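Local structure of histidyl-trna synthetase (Thermus thermophilus, 1H4V) at residues Gly14-Leu17 with Arg18-Arg22; Glu81-Ala84 with Ala85-Ala89; Leu146-Glu149 with Cys150-Leu154; Gly286-Asp289 with Gly290-Glu293; Val341-Ala344 with Phe345-Ala348. The protein catalyses the ATP-dependent attachment of L-histidine to tRNA(His), releasing AMP and diphosphate, and works as a homodimer of the class II aminoacyl-tRNA synthetase family. All blocks are in the same frame, centred on the assembly; numbering follows the deposited sequence.

Contact 1: Gly14-Leu17 with Arg18-Arg22. With SO4 (sulfate ion), chain B.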
loop_
_atom_site.group_PDB
_atom_site.type_symbol
_atom_site.label_atom_id
_atom_site.label_comp_id
_atom_site.label_asym_id
_atom_site.label_seq_id
_atom_site.Cartn_x
_atom_site.Cartn_y
_atom_site.Cartn_z
ATOM N N GLY A 14 5.431 13.051 -4.610
ATOM C CA GLY A 14 6.688 13.762 -4.422
ATOM C C GLY A 14 7.460 13.312 -3.181
ATOM O O GLY A 14 7.462 12.133 -2.808
ATOM N N LYS A 15 8.108 14.255 -2.515
ATOM C CA LYS A 15 8.892 13.921 -1.332
ATOM C C LYS A 15 8.142 13.300 -0.157
ATOM O O LYS A 15 8.650 12.390 0.495
ATOM C CB LYS A 15 9.675 15.151 -0.869
ATOM C CG LYS A 15 10.855 15.416 -1.792
ATOM C CD LYS A 15 11.672 16.621 -1.398
ATOM C CE LYS A 15 12.871 16.742 -2.328
ATOM N NZ LYS A 15 13.655 17.970 -2.065
ATOM N N GLU A 16 6.944 13.782 0.120
ATOM C CA GLU A 16 6.168 13.243 1.226
ATOM C C GLU A 16 5.952 11.745 1.028
ATOM O O GLU A 16 6.127 10.954 1.952
ATOM C CB GLU A 16 4.828 13.970 1.316
ATOM C CG GLU A 16 3.844 13.318 2.256
ATOM C CD GLU A 16 3.235 14.288 3.242
ATOM O OE1 GLU A 16 2.540 15.236 2.816
ATOM O OE2 GLU A 16 3.456 14.091 4.455
ATOM N N LEU A 17 5.574 11.355 -0.183
ATOM C CA LEU A 17 5.347 9.947 -0.478
ATOM C C LEU A 17 6.651 9.166 -0.308
ATOM O O LEU A 17 6.671 8.083 0.292
ATOM C CB LEU A 17 4.861 9.775 -1.917
ATOM C CG LEU A 17 3.959 8.600 -2.307
ATOM C CD1 LEU A 17 4.296 8.207 -3.747
ATOM C CD2 LEU A 17 4.137 7.417 -1.387
ATOM N N ARG A 18 7.736 9.721 -0.846
ATOM C CA ARG A 18 9.024 9.056 -0.778
ATOM C C ARG A 18 9.472 8.862 0.668
ATOM O O ARG A 18 10.073 7.843 1.004
ATOM C CB ARG A 18 10.062 9.824 -1.602
ATOM C CG ARG A 18 9.913 9.598 -3.116
ATOM C CD ARG A 18 10.790 10.553 -3.932
ATOM N NE ARG A 18 12.193 10.475 -3.530
ATOM C CZ ARG A 18 13.045 11.493 -3.596
ATOM N NH1 ARG A 18 12.631 12.670 -4.046
ATOM N NH2 ARG A 18 14.306 11.337 -3.218
ATOM N N MET A 19 9.151 9.826 1.522
ATOM C CA MET A 19 9.511 9.714 2.925
ATOM C C MET A 19 8.742 8.540 3.551
ATOM O O MET A 19 9.317 7.740 4.279
ATOM C CB MET A 19 9.186 11.012 3.663
ATOM C CG MET A 19 9.782 11.072 5.050
ATOM S SD MET A 19 11.567 10.701 5.044
ATOM C CE MET A 19 12.226 12.273 4.554
ATOM N N HIS A 20 7.447 8.438 3.251
ATOM C CA HIS A 20 6.617 7.354 3.770
ATOM C C HIS A 20 7.133 6.001 3.294
ATOM O O HIS A 20 7.154 5.025 4.056
ATOM C CB HIS A 20 5.156 7.500 3.314
ATOM C CG HIS A 20 4.348 8.444 4.147
ATOM N ND1 HIS A 20 3.011 8.234 4.421
ATOM C CD2 HIS A 20 4.685 9.596 4.777
ATOM C CE1 HIS A 20 2.564 9.212 5.187
ATOM N NE2 HIS A 20 3.558 10.052 5.416
ATOM N N GLN A 21 7.531 5.934 2.027
ATOM C CA GLN A 21 8.027 4.684 1.467
ATOM C C GLN A 21 9.352 4.271 2.098
ATOM O O GLN A 21 9.619 3.083 2.246
ATOM C CB GLN A 21 8.167 4.801 -0.054
ATOM C CG GLN A 21 6.836 5.153 -0.727
ATOM C CD GLN A 21 6.937 5.326 -2.221
ATOM O OE1 GLN A 21 7.839 5.996 -2.715
ATOM N NE2 GLN A 21 5.991 4.740 -2.953
ATOM N N ARG A 22 10.174 5.247 2.476
ATOM C CA ARG A 22 11.451 4.946 3.098
ATOM C C ARG A 22 11.200 4.362 4.477
ATOM O O ARG A 22 11.796 3.355 4.869
ATOM C CB ARG A 22 12.303 6.210 3.235
ATOM C CG ARG A 22 13.075 6.579 1.994
ATOM C CD ARG A 22 14.371 7.259 2.383
ATOM N NE ARG A 22 15.138 7.712 1.230
ATOM C CZ ARG A 22 16.362 8.224 1.313
ATOM N NH1 ARG A 22 16.945 8.336 2.498
ATOM N NH2 ARG A 22 16.992 8.636 0.218
HETATM S S SO4 B . 14.171 7.503 -2.638
HETATM O O1 SO4 B . 15.132 8.621 -2.552
HETATM O O2 SO4 B . 14.158 6.765 -1.363
HETATM O O3 SO4 B . 14.551 6.582 -3.721
HETATM O O4 SO4 B . 12.827 8.043 -2.919
HETATM O O HOH W 1 4.052 12.543 6.251
#

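Contact 2: Glu81-Ala84 with Ala85-Ala89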
loop_
_atom_site.group_PDB
_atom_site.type_symbol
_atom_site.label_atom_id
_atom_site.label_comp_id
_atom_site.label_asym_id
_atom_site.label_seq_id
_atom_site.Cartn_x
_atom_site.Cartn_y
_atom_site.Cartn_z
ATOM N N GLU A 81 -7.302 0.197 13.939
ATOM C CA GLU A 81 -6.068 -0.287 14.561
ATOM C C GLU A 81 -5.617 -1.531 13.809
ATOM O O GLU A 81 -6.369 -2.092 13.020
ATOM C CB GLU A 81 -6.312 -0.670 16.025
ATOM C CG GLU A 81 -7.265 -1.850 16.175
ATOM C CD GLU A 81 -7.136 -2.549 17.516
ATOM O OE1 GLU A 81 -7.324 -1.881 18.556
ATOM O OE2 GLU A 81 -6.843 -3.767 17.530
ATOM N N GLY A 82 -4.401 -1.981 14.080
ATOM C CA GLY A 82 -3.905 -3.158 13.397
ATOM C C GLY A 82 -3.955 -4.464 14.162
ATOM O O GLY A 82 -4.221 -5.514 13.568
ATOM N N THR A 83 -3.718 -4.400 15.471
ATOM C CA THR A 83 -3.670 -5.598 16.319
ATOM C C THR A 83 -4.845 -6.558 16.231
ATOM O O THR A 83 -4.643 -7.739 15.960
ATOM C CB THR A 83 -3.448 -5.235 17.809
ATOM O OG1 THR A 83 -2.328 -4.344 17.924
ATOM C CG2 THR A 83 -3.149 -6.504 18.625
ATOM N N ALA A 84 -6.064 -6.070 16.460
ATOM C CA ALA A 84 -7.239 -6.935 16.394
ATOM C C ALA A 84 -7.377 -7.609 15.026
ATOM O O ALA A 84 -7.754 -8.777 14.941
ATOM C CB ALA A 84 -8.505 -6.149 16.717
ATOM N N ALA A 85 -7.076 -6.871 13.963
ATOM C CA ALA A 85 -7.164 -7.410 12.605
ATOM C C ALA A 85 -6.146 -8.526 12.397
ATOM O O ALA A 85 -6.436 -9.531 11.752
ATOM C CB ALA A 85 -6.931 -6.309 11.586
ATOM N N MET A 86 -4.952 -8.348 12.946
ATOM C CA MET A 86 -3.900 -9.353 12.811
ATOM C C MET A 86 -4.235 -10.594 13.615
ATOM O O MET A 86 -4.039 -11.708 13.131
ATOM C CB MET A 86 -2.547 -8.758 13.221
ATOM C CG MET A 86 -2.132 -7.668 12.241
ATOM S SD MET A 86 -0.830 -6.570 12.764
ATOM C CE MET A 86 0.616 -7.567 12.303
ATOM N N VAL A 87 -4.751 -10.403 14.827
ATOM C CA VAL A 87 -5.154 -11.532 15.671
ATOM C C VAL A 87 -6.290 -12.277 14.964
ATOM O O VAL A 87 -6.330 -13.507 14.962
ATOM C CB VAL A 87 -5.673 -11.070 17.050
ATOM C CG1 VAL A 87 -6.301 -12.252 17.790
ATOM C CG2 VAL A 87 -4.539 -10.481 17.870
ATOM N N ARG A 88 -7.201 -11.520 14.354
ATOM C CA ARG A 88 -8.329 -12.094 13.633
ATOM C C ARG A 88 -7.816 -12.919 12.454
ATOM O O ARG A 88 -8.421 -13.922 12.076
ATOM C CB ARG A 88 -9.264 -10.977 13.153
ATOM C CG ARG A 88 -10.618 -11.430 12.586
ATOM C CD ARG A 88 -10.491 -11.913 11.145
ATOM N NE ARG A 88 -9.922 -10.877 10.286
ATOM C CZ ARG A 88 -9.228 -11.121 9.182
ATOM N NH1 ARG A 88 -9.015 -12.367 8.791
ATOM N NH2 ARG A 88 -8.728 -10.120 8.481
ATOM N N ALA A 89 -6.693 -12.502 11.878
ATOM C CA ALA A 89 -6.107 -13.228 10.753
ATOM C C ALA A 89 -5.395 -14.497 11.239
ATOM O O ALA A 89 -5.470 -15.541 10.592
ATOM C CB ALA A 89 -5.125 -12.326 9.991
#

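Contact 3: Leu146-Glu149 with Cys150-Leu154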
loop_
_atom_site.group_PDB
_atom_site.type_symbol
_atom_site.label_atom_id
_atom_site.label_comp_id
_atom_site.label_asym_id
_atom_site.label_seq_id
_atom_site.Cartn_x
_atom_site.Cartn_y
_atom_site.Cartn_z
ATOM N N LEU A 146 13.023 -4.089 18.639
ATOM C CA LEU A 146 12.655 -3.982 17.228
ATOM C C LEU A 146 12.100 -2.593 16.888
ATOM O O LEU A 146 12.432 -2.032 15.846
ATOM C CB LEU A 146 11.627 -5.050 16.848
ATOM C CG LEU A 146 12.136 -6.467 16.570
ATOM C CD1 LEU A 146 10.975 -7.340 16.155
ATOM C CD2 LEU A 146 13.187 -6.448 15.469
ATOM N N LEU A 147 11.258 -2.049 17.765
ATOM C CA LEU A 147 10.692 -0.728 17.552
ATOM C C LEU A 147 11.814 0.288 17.655
ATOM O O LEU A 147 11.948 1.178 16.813
ATOM C CB LEU A 147 9.619 -0.423 18.600
ATOM C CG LEU A 147 9.139 1.027 18.652
ATOM C CD1 LEU A 147 8.567 1.429 17.291
ATOM C CD2 LEU A 147 8.100 1.179 19.755
ATOM N N TYR A 148 12.630 0.142 18.690
ATOM C CA TYR A 148 13.762 1.033 18.901
ATOM C C TYR A 148 14.631 1.047 17.634
ATOM O O TYR A 148 14.995 2.113 17.134
ATOM C CB TYR A 148 14.569 0.538 20.103
ATOM C CG TYR A 148 15.716 1.426 20.512
ATOM C CD1 TYR A 148 15.489 2.707 21.005
ATOM C CD2 TYR A 148 17.033 0.976 20.427
ATOM C CE1 TYR A 148 16.545 3.520 21.406
ATOM C CE2 TYR A 148 18.092 1.779 20.822
ATOM C CZ TYR A 148 17.841 3.049 21.312
ATOM O OH TYR A 148 18.890 3.841 21.720
ATOM N N GLU A 149 14.942 -0.145 17.118
ATOM C CA GLU A 149 15.755 -0.302 15.911
ATOM C C GLU A 149 15.143 0.326 14.654
ATOM O O GLU A 149 15.841 1.005 13.906
ATOM C CB GLU A 149 16.028 -1.783 15.644
ATOM C CG GLU A 149 17.420 -2.238 16.039
ATOM C CD GLU A 149 18.511 -1.641 15.153
ATOM O OE1 GLU A 149 18.602 -2.025 13.962
ATOM O OE2 GLU A 149 19.278 -0.783 15.650
ATOM N N CYS A 150 13.859 0.083 14.401
ATOM C CA CYS A 150 13.218 0.666 13.229
ATOM C C CYS A 150 13.487 2.160 13.220
ATOM O O CYS A 150 13.879 2.725 12.199
ATOM C CB CYS A 150 11.700 0.464 13.255
ATOM S SG CYS A 150 11.098 -1.197 12.932
ATOM N N LEU A 151 13.277 2.789 14.373
ATOM C CA LEU A 151 13.458 4.228 14.516
ATOM C C LEU A 151 14.913 4.667 14.428
ATOM O O LEU A 151 15.218 5.694 13.828
ATOM C CB LEU A 151 12.855 4.702 15.840
ATOM C CG LEU A 151 11.389 4.338 16.096
ATOM C CD1 LEU A 151 11.004 4.759 17.514
ATOM C CD2 LEU A 151 10.497 5.013 15.067
ATOM N N LYS A 152 15.806 3.892 15.031
ATOM C CA LYS A 152 17.225 4.219 15.004
ATOM C C LYS A 152 17.755 4.120 13.578
ATOM O O LYS A 152 18.533 4.959 13.149
ATOM C CB LYS A 152 18.008 3.265 15.909
ATOM C CG LYS A 152 19.067 3.940 16.759
ATOM C CD LYS A 152 18.433 4.708 17.907
ATOM C CE LYS A 152 19.474 5.466 18.726
ATOM N NZ LYS A 152 20.098 6.583 17.958
ATOM N N GLU A 153 17.322 3.092 12.847
ATOM C CA GLU A 153 17.758 2.888 11.467
ATOM C C GLU A 153 17.297 4.017 10.558
ATOM O O GLU A 153 17.903 4.262 9.517
ATOM C CB GLU A 153 17.229 1.561 10.928
ATOM C CG GLU A 153 17.837 0.337 11.592
ATOM C CD GLU A 153 19.232 0.000 11.078
ATOM O OE1 GLU A 153 19.965 -0.715 11.797
ATOM O OE2 GLU A 153 19.591 0.433 9.958
ATOM N N LEU A 154 16.219 4.697 10.950
ATOM C CA LEU A 154 15.694 5.808 10.168
ATOM C C LEU A 154 16.562 7.042 10.354
ATOM O O LEU A 154 16.397 8.031 9.646
ATOM C CB LEU A 154 14.255 6.130 10.584
ATOM C CG LEU A 154 13.199 5.083 10.239
ATOM C CD1 LEU A 154 11.885 5.479 10.855
ATOM C CD2 LEU A 154 13.070 4.952 8.736
#

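Contact 4: Gly286-Asp289 with Gly290-Glu293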
loop_
_atom_site.group_PDB
_atom_site.type_symbol
_atom_site.label_atom_id
_atom_site.label_comp_id
_atom_site.label_asym_id
_atom_site.label_seq_id
_atom_site.Cartn_x
_atom_site.Cartn_y
_atom_site.Cartn_z
ATOM N N GLY A 286 2.886 -3.390 23.714
ATOM C CA GLY A 286 2.946 -4.226 24.892
ATOM C C GLY A 286 2.223 -5.536 24.693
ATOM O O GLY A 286 1.788 -5.861 23.591
ATOM N N ARG A 287 2.096 -6.283 25.783
ATOM C CA ARG A 287 1.459 -7.591 25.776
ATOM C C ARG A 287 -0.059 -7.458 25.906
ATOM O O ARG A 287 -0.557 -6.564 26.597
ATOM C CB ARG A 287 2.075 -8.417 26.913
ATOM C CG ARG A 287 1.582 -9.840 27.054
ATOM C CD ARG A 287 2.532 -10.609 27.962
ATOM N NE ARG A 287 3.794 -10.930 27.291
ATOM C CZ ARG A 287 3.913 -11.865 26.350
ATOM N NH1 ARG A 287 2.851 -12.570 25.970
ATOM N NH2 ARG A 287 5.088 -12.110 25.788
ATOM N N TYR A 288 -0.790 -8.341 25.232
ATOM C CA TYR A 288 -2.255 -8.309 25.239
ATOM C C TYR A 288 -2.863 -9.702 25.142
ATOM O O TYR A 288 -3.605 -10.001 24.203
ATOM C CB TYR A 288 -2.744 -7.482 24.062
ATOM C CG TYR A 288 -2.105 -7.902 22.762
ATOM C CD1 TYR A 288 -2.580 -9.006 22.047
ATOM C CD2 TYR A 288 -0.992 -7.223 22.264
ATOM C CE1 TYR A 288 -1.963 -9.421 20.879
ATOM C CE2 TYR A 288 -0.368 -7.631 21.097
ATOM C CZ TYR A 288 -0.856 -8.730 20.413
ATOM O OH TYR A 288 -0.217 -9.156 19.279
ATOM N N ASP A 289 -2.584 -10.531 26.135
ATOM C CA ASP A 289 -3.052 -11.911 26.155
ATOM C C ASP A 289 -4.547 -12.261 26.060
ATOM O O ASP A 289 -4.876 -13.366 25.635
ATOM C CB ASP A 289 -2.425 -12.612 27.366
ATOM C CG ASP A 289 -0.893 -12.582 27.322
ATOM O OD1 ASP A 289 -0.255 -12.978 28.318
ATOM O OD2 ASP A 289 -0.329 -12.158 26.285
ATOM N N GLY A 290 -5.452 -11.357 26.416
ATOM C CA GLY A 290 -6.866 -11.707 26.337
ATOM C C GLY A 290 -7.678 -11.259 25.123
ATOM O O GLY A 290 -8.896 -11.447 25.082
ATOM N N LEU A 291 -7.018 -10.687 24.121
ATOM C CA LEU A 291 -7.712 -10.201 22.937
ATOM C C LEU A 291 -8.282 -11.309 22.051
ATOM O O LEU A 291 -9.373 -11.164 21.491
ATOM C CB LEU A 291 -6.777 -9.296 22.115
ATOM C CG LEU A 291 -7.304 -8.770 20.776
ATOM C CD1 LEU A 291 -8.499 -7.872 20.996
ATOM C CD2 LEU A 291 -6.202 -8.008 20.079
ATOM N N SER A 292 -7.553 -12.411 21.921
ATOM C CA SER A 292 -8.007 -13.523 21.094
ATOM C C SER A 292 -9.349 -14.084 21.567
ATOM O O SER A 292 -10.272 -14.262 20.775
ATOM C CB SER A 292 -6.960 -14.632 21.091
ATOM O OG SER A 292 -7.383 -15.716 20.281
ATOM N N GLU A 293 -9.449 -14.374 22.858
ATOM C CA GLU A 293 -10.687 -14.912 23.419
ATOM C C GLU A 293 -11.825 -13.921 23.222
ATOM O O GLU A 293 -12.978 -14.301 23.015
ATOM C CB GLU A 293 -10.490 -15.233 24.906
ATOM C CG GLU A 293 -9.747 -16.549 25.133
ATOM C CD GLU A 293 -9.007 -16.607 26.458
ATOM O OE1 GLU A 293 -7.941 -15.957 26.579
ATOM O OE2 GLU A 293 -9.485 -17.309 27.382
HETATM O O HOH W 2 -4.829 -12.453 22.867
#

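Contact 5: Val341-Ala344 with Phe345-Ala348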
loop_
_atom_site.group_PDB
_atom_site.type_symbol
_atom_site.label_atom_id
_atom_site.label_comp_id
_atom_site.label_asym_id
_atom_site.label_seq_id
_atom_site.Cartn_x
_atom_site.Cartn_y
_atom_site.Cartn_z
ATOM N N VAL A 341 8.157 14.613 -33.425
ATOM C CA VAL A 341 7.473 14.374 -32.154
ATOM C C VAL A 341 7.114 12.888 -32.049
ATOM O O VAL A 341 7.391 12.236 -31.047
ATOM C CB VAL A 341 6.183 15.207 -32.063
ATOM C CG1 VAL A 341 5.405 14.835 -30.808
ATOM C CG2 VAL A 341 6.513 16.683 -32.079
ATOM N N ALA A 342 6.512 12.355 -33.103
ATOM C CA ALA A 342 6.137 10.947 -33.136
ATOM C C ALA A 342 7.378 10.059 -33.091
ATOM O O ALA A 342 7.399 9.039 -32.403
ATOM C CB ALA A 342 5.344 10.650 -34.390
ATOM N N GLU A 343 8.408 10.448 -33.833
ATOM C CA GLU A 343 9.641 9.679 -33.869
ATOM C C GLU A 343 10.311 9.670 -32.492
ATOM O O GLU A 343 10.960 8.698 -32.121
ATOM C CB GLU A 343 10.601 10.260 -34.912
ATOM C CG GLU A 343 10.028 10.363 -36.312
ATOM C CD GLU A 343 9.621 9.021 -36.903
ATOM O OE1 GLU A 343 10.341 8.019 -36.681
ATOM O OE2 GLU A 343 8.585 8.978 -37.611
ATOM N N ALA A 344 10.155 10.753 -31.735
ATOM C CA ALA A 344 10.750 10.820 -30.402
ATOM C C ALA A 344 10.055 9.800 -29.502
ATOM O O ALA A 344 10.683 9.155 -28.648
ATOM C CB ALA A 344 10.596 12.215 -29.824
ATOM N N PHE A 345 8.750 9.661 -29.707
ATOM C CA PHE A 345 7.937 8.729 -28.951
ATOM C C PHE A 345 8.343 7.305 -29.304
ATOM O O PHE A 345 8.522 6.477 -28.419
ATOM C CB PHE A 345 6.456 8.982 -29.271
ATOM C CG PHE A 345 5.532 7.864 -28.867
ATOM C CD1 PHE A 345 5.513 7.380 -27.558
ATOM C CD2 PHE A 345 4.629 7.336 -29.785
ATOM C CE1 PHE A 345 4.605 6.393 -27.169
ATOM C CE2 PHE A 345 3.712 6.343 -29.403
ATOM C CZ PHE A 345 3.700 5.875 -28.095
ATOM N N TYR A 346 8.518 7.026 -30.592
ATOM C CA TYR A 346 8.898 5.677 -31.036
ATOM C C TYR A 346 10.251 5.278 -30.484
ATOM O O TYR A 346 10.449 4.133 -30.092
ATOM C CB TYR A 346 8.950 5.599 -32.559
ATOM C CG TYR A 346 7.649 5.963 -33.227
ATOM C CD1 TYR A 346 7.634 6.505 -34.507
ATOM C CD2 TYR A 346 6.431 5.770 -32.579
ATOM C CE1 TYR A 346 6.440 6.849 -35.124
ATOM C CE2 TYR A 346 5.232 6.108 -33.189
ATOM C CZ TYR A 346 5.243 6.649 -34.463
ATOM O OH TYR A 346 4.056 6.988 -35.081
ATOM N N LEU A 347 11.183 6.227 -30.461
ATOM C CA LEU A 347 12.521 5.964 -29.949
ATOM C C LEU A 347 12.483 5.736 -28.438
ATOM O O LEU A 347 13.072 4.784 -27.940
ATOM C CB LEU A 347 13.463 7.131 -30.283
ATOM C CG LEU A 347 14.868 7.039 -29.675
ATOM C CD1 LEU A 347 15.521 5.729 -30.078
ATOM C CD2 LEU A 347 15.709 8.231 -30.143
ATOM N N ALA A 348 11.792 6.608 -27.708
ATOM C CA ALA A 348 11.696 6.449 -26.261
ATOM C C ALA A 348 11.054 5.092 -25.920
ATOM O O ALA A 348 11.506 4.394 -25.012
ATOM C CB ALA A 348 10.882 7.589 -25.656
#

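Contact 1: Gly14-Leu17 with Arg18-Arg22
Leu17 and Gln21, one turn apart near the start of helix 14-33, form the close-packed part of this contact. The methyl CD2 of Leu17 lies 3.6 Å from CG of Gln21, and CD1 and CD2 both border the amide end of that chain. A branched leucine suits this buried place, and Glu38 of the second subunit packs on it as well. The same Glu38 accepts a hydrogen bond from the Gln21 amide nitrogen, which ties the helix to the dimer partner. Behind the side chains run regular i to i+4 backbone bonds; in the shortest, Met19 N meets Lys15 O at 2.8 Å.

The carboxylate of Glu16 stands nearly perpendicular to the buried His20 ring, and a water in the ring plane lies 2.7 Å from His20 NE2, though its link to Glu16 OE2 is doubtful; Glu16 OE1 makes a salt bridge to Lys10. Toward solvent, where the contact is looser, a sulfate, probably from the crystallisation liquor, bridges two arginines. Arg18 reaches it edge-on because its chain bends at chi3 (55°): NE gives a nearly straight bond to sulfate O4 at 2.6 Å, and NH2 another to O1 at 2.9 Å. Arg22, one turn later, adds a bond from NE to sulfate O2 at 2.9 Å. Were Arg18 replaced by an alanine, the sulfate would probably lose the donors to O4 and O1 on this side, and Pro324 O the NH2 it accepts from. Two guanidinium groups set one helical turn apart form a basic patch that is probably able to hold a small dianion, as the sulfate illustrates.

Contact 2: Glu81-Ala84 with Ala85-Ala89
Thr83 and Val87 meet one turn apart in the first turns of helix 83-92, whose N-terminal end is capped by a side chain from the preceding turn. The capping bond comes first among the polar interactions: Ala84 N donates to Glu81 OE2 at 2.7 Å, nearly along the C-O axis of the carboxylate. An acidic residue suits this place, since it accepts from an amide at the helix start and its negative charge probably interacts favourably with the helix dipole. Its other oxygen, OE1, forms a salt bridge with Lys52.

Backbone bonds then take over in i to i+4 order: Met86 N to Gly82 O at 3.0 Å, Val87 N to Thr83 O at 2.9 Å and Arg88 N to Ala84 O.

The charged end of Arg88 turns away from the turn, with salt bridges to Glu45 and Glu92 of its own chain and to Asp11 of the second subunit, and so joins this helix to the dimer interface.

Side-chain packing is lighter. The small Ala84 and Ala85 suit a buried helix, Ala85 packing on Thr41. Lying beside the backbone N (chi1 -66°), CG of Met86 makes a van der Waals contact with Gly82 O at 3.3 Å, while the chain end leads away toward Asn128 and Glu130. On the neighbouring flank CG2 of Thr83 stands 4.3 Å from CG2 of Val87.

Contact 3: Leu146-Glu149 with Cys150-Leu154
Tyr148 and Lys152, one turn apart near the end of helix 137-153, lie side by side and point the same way. The methylene CD of Lys152 sits over one face of the tyrosine ring, 4.2 Å from its centroid and 26° off the ring normal, a CH-pi contact. Its neighbour CE approaches Tyr148 OH at 3.5 Å. Lysine suits the place because its long aliphatic part can cover the ring while the ammonium continues past it, where NZ makes a weak bond to Leu156 O. The bend at chi2 (74°) brings CD over the face, and a further bend at chi4 directs NZ.

On the next flank, Glu149 and Glu153 bring like charges together, OE1 of Glu149 being 2.9 Å from OE1 of Glu153, with the carboxylate planes turned 76° apart. Such an approach would probably be costly if both were ionised, and it may raise the proton affinity of one; Lys29 makes a long, weak ion pair with the other oxygen of Glu153, OE2. Pro353 of the second subunit packs against both glutamates.

The buried side is apolar. Leu147 CD1 meets Leu151 CD1 at 4.1 Å, and beyond them Phe269, Val271 and Phe307 of the strands receive this leucine ridge, while Cys150, compact enough for a close interface, rests on Val30 and Leu31 of helix 14-33.

What positions all these groups is the helical backbone, in which Glu153 N bonds to Glu149 O at 2.8 Å and Lys152 N to Tyr148 O at 2.9 Å. The result is an amphipathic helix packed on the antiparallel sheet characteristic of the class II synthetase catalytic domain.

Contact 4: Gly286-Asp289 with Gly290-Glu293
Tyr288 and Leu291 meet across a tight turn that takes the chain from the end of strand 281-287 in the catalytic domain into the short helix 291-294. It is a type I beta turn, closed by a long, weak but nearly straight hydrogen bond from Leu291 N to Tyr288 O at 3.5 Å. A water lies 3.0 Å from Tyr288 O and accepts from Ser292 N at 2.9 Å, so that it stands between an amide of the first helical turn and the strand end.

Apolar packing is slight within the turn: CB of Leu291 lies 4.2 Å from CD1 of the Tyr288 ring. Both side chains also rest on Thr83 of helix 83-92, and a bulky leucine suits this buried meeting of helices.

A salt bridge spans the strand end. Arg287 NH1 and Asp289 OD2 pair at 3.2 Å, the carboxylate using its syn lone pair and lying close to the guanidinium plane. Arg287 also makes a salt bridge to Asp140. The short chain of Asp289 keeps its carboxylate close to the turn, where OD2 can take both Arg287 NH1 and Gly302 N. Gly290 then occupies the N-cap position, and the whole is a strand-turn-helix junction at the end of an inner strand of the class II catalytic sheet.

Contact 5: Val341-Ala344 with Phe345-Ala348
Tyr346 N donates a hydrogen bond to Ala342 O at 2.9 Å, and the Tyr346 ring covers the same oxygen in close packing: the oxygen stands 3.1 Å above the ring plane, over its centre. The ring reaches this position because CG lies beside the backbone N (chi1 -58°), which folds the aromatic group back along its own helix. There CZ also touches CB of Ala342 at 4.0 Å; the small alanine lets the ring lie close.

Glu343 comes to the same ring from its edge, OE1 lying 3.8 Å from CD1 of Tyr346, with carboxylate and ring planes 84° apart. The carboxylate thus sits where the ring hydrogens carry a partial positive charge, and its main partner is Arg246 of the second subunit, in a salt bridge. Tyr346 OH likewise bonds His243 ND1 of the second subunit. A leucine in place of Tyr346 would probably leave His243 of the partner without this hydrogen bond and Ala342 O without its aromatic cover.

Phe345 turns elsewhere, packing on Leu247 of the second subunit. Ala344, Leu347 and Ala348 form the sheet-facing side: small or apolar groups that rest on Leu333 of strand 331-335, with the two alanines also on Tyr359. Helix 338-351 links the parallel strands 331-335 and 357-359 as the crossover of a beta-alpha-beta unit in the anticodon-binding domain, one flank on its own sheet and another on the second subunit.

Overall arrangement
Contacts 1 to 4 lie in the catalytic part of the chain, whereas contact 5 belongs to the anticodon-binding domain, its centre about 60 Å from that of contact 4. Contacts 2 and 4 touch: CG2 of Thr83 packs 3.7 Å from CD2 of Leu291, and CG2 of Val87 is as close to that methyl, so the strand-to-helix turn rests on helix 83-92. Contacts 1 and 3 come within about 4 Å at their nearest atoms, where helices 14-33 and 137-153 run close. Contacts 1, 2, 3 and 5 all reach the second subunit. The structure is free of substrates, and its sulfate lies at contact 1, whose centre is about 33 Å from that of contact 4.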